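Local coordinates for importin-95 (Chaetomium thermophilum, PDB 4XRI), which probably acts as a nuclear import receptor of the importin-beta family, a flexible HEAT-repeat protein that carries cargo and is thought to bind a small GTPase, at residues A[371-374]-A[375-379]. The protein carries 2 engineered substitutions. Sequence-based numbering, arbitrary orientation.
Sequences STII and PPVIQ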
loop_
_atom_site.group_PDB
_atom_site.type_symbol
_atom_site.label_atom_id
_atom_site.label_comp_id
_atom_site.label_asym_id
_atom_site.label_seq_id
_atom_site.Cartn_x
_atom_site.Cartn_y
_atom_site.Cartn_z
ATOM N N SER A 371 22.041 2.991 16.723
ATOM C CA SER A 371 23.325 2.402 17.102
ATOM C C SER A 371 23.278 1.620 18.412
ATOM O O SER A 371 24.138 0.776 18.667
ATOM C CB SER A 371 24.391 3.497 17.203
ATOM O OG SER A 371 24.577 4.140 15.954
ATOM N N THR A 372 22.278 1.907 19.241
ATOM C CA THR A 372 22.129 1.246 20.536
ATOM C C THR A 372 21.972 -0.270 20.382
ATOM O O THR A 372 22.357 -1.040 21.263
ATOM C CB THR A 372 20.916 1.815 21.310
ATOM O OG1 THR A 372 21.054 3.236 21.434
ATOM C CG2 THR A 372 20.813 1.200 22.702
ATOM N N ILE A 373 21.422 -0.693 19.248
ATOM C CA ILE A 373 21.137 -2.106 19.010
ATOM C C ILE A 373 22.379 -2.905 18.609
ATOM O O ILE A 373 22.379 -4.135 18.654
ATOM C CB ILE A 373 20.069 -2.277 17.908
ATOM C CG1 ILE A 373 19.371 -3.631 18.039
ATOM C CG2 ILE A 373 20.687 -2.106 16.523
ATOM C CD1 ILE A 373 18.238 -3.822 17.058
ATOM N N ILE A 374 23.442 -2.205 18.231
ATOM C CA ILE A 374 24.606 -2.855 17.633
ATOM C C ILE A 374 25.402 -3.784 18.577
ATOM O O ILE A 374 25.721 -4.909 18.189
ATOM C CB ILE A 374 25.559 -1.803 17.037
ATOM C CG1 ILE A 374 24.932 -1.185 15.787
ATOM C CG2 ILE A 374 26.907 -2.417 16.707
ATOM C CD1 ILE A 374 25.665 0.029 15.274
ATOM N N PRO A 375 25.721 -3.333 19.810
ATOM C CA PRO A 375 26.505 -4.249 20.655
ATOM C C PRO A 375 25.836 -5.600 20.983
ATOM O O PRO A 375 26.533 -6.614 20.938
ATOM C CB PRO A 375 26.726 -3.434 21.937
ATOM C CG PRO A 375 26.650 -2.022 21.503
ATOM C CD PRO A 375 25.604 -1.997 20.428
ATOM N N PRO A 376 24.526 -5.631 21.309
ATOM C CA PRO A 376 23.982 -6.970 21.580
ATOM C C PRO A 376 23.874 -7.851 20.335
ATOM O O PRO A 376 23.980 -9.072 20.446
ATOM C CB PRO A 376 22.590 -6.673 22.156
ATOM C CG PRO A 376 22.242 -5.329 21.642
ATOM C CD PRO A 376 23.535 -4.578 21.602
ATOM N N VAL A 377 23.667 -7.244 19.171
ATOM C CA VAL A 377 23.560 -8.007 17.932
ATOM C C VAL A 377 24.925 -8.535 17.501
ATOM O O VAL A 377 25.060 -9.702 17.131
ATOM C CB VAL A 377 22.949 -7.159 16.799
ATOM C CG1 VAL A 377 23.010 -7.911 15.479
ATOM C CG2 VAL A 377 21.514 -6.785 17.134
ATOM N N ILE A 378 25.937 -7.675 17.560
ATOM C CA ILE A 378 27.292 -8.064 17.183
ATOM C C ILE A 378 27.823 -9.163 18.103
ATOM O O ILE A 378 28.502 -10.088 17.652
ATOM C CB ILE A 378 28.245 -6.849 17.199
ATOM C CG1 ILE A 378 27.905 -5.910 16.041
ATOM C CG2 ILE A 378 29.694 -7.289 17.087
ATOM C CD1 ILE A 378 27.830 -6.608 14.699
ATOM N N GLN A 379 27.492 -9.073 19.388
ATOM C CA GLN A 379 27.860 -10.119 20.335
ATOM C C GLN A 379 27.252 -11.449 19.909
ATOM O O GLN A 379 27.906 -12.490 19.957
ATOM C CB GLN A 379 27.404 -9.768 21.753
ATOM C CG GLN A 379 27.786 -10.812 22.786
ATOM C CD GLN A 379 27.203 -10.530 24.157
ATOM O OE1 GLN A 379 26.180 -9.858 24.285
ATOM N NE2 GLN A 379 27.857 -11.044 25.193
#
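Ile374 and Ile378 are joined by an i to i-4 backbone hydrogen bond at the start of helix 374-384, from Ile378 N to Ile374 O at 2.8 Å, nearly straight (168°) and close to the line of the carbonyl; its weak forerunner one residue back runs from Val377 N to Ile373 O at 3.4 Å. The preceding 3-10 turn is closed by Ile374 N on Ser371 O, and the chain passes from it into the helix at two consecutive prolines. Neither ring nitrogen has a hydrogen to give, so the carbonyls of Ser371 and Thr372 meet CD of Pro375 and of Pro376 instead of N-H groups, an arrangement tolerated in a first helical turn. CD of Pro375 lies 3.4 Å from Ile374 CB across the peptide bond, closer than usual for two carbons, as the ring restricts the residue before it. Pro376 lays its CD and CG beside the carbonyl oxygen of Ile373, CD at 3.2 Å. Val377 brings CG2 to that same oxygen and, 3.9 Å away, to Ile373 CG1, the two side chains meeting at a slant. Ile374 and Ile378 instead run side by side in the same direction, CG2 of the first on CG1 of the second at 3.7 Å. Because Ile378 CG1 stands beside its own backbone N (chi1 -70°), it also touches Ile374 O, the acceptor of the strong bond. This isoleucine pair packs on Ile415 of helix 409-425, whereas Ile373 and Pro376 meet Val333 of helix 324-340. With a glycine in place of Pro376 the ring carbons beside Ile373 O and on Val333 are gone, and the junction between 3-10 turn and helix would probably bend more freely. Ring-restricted backbone torsions thus combine with aliphatic packing, consistent with a helix start whose apolar side chains join neighbouring helices of the HEAT-repeat solenoid.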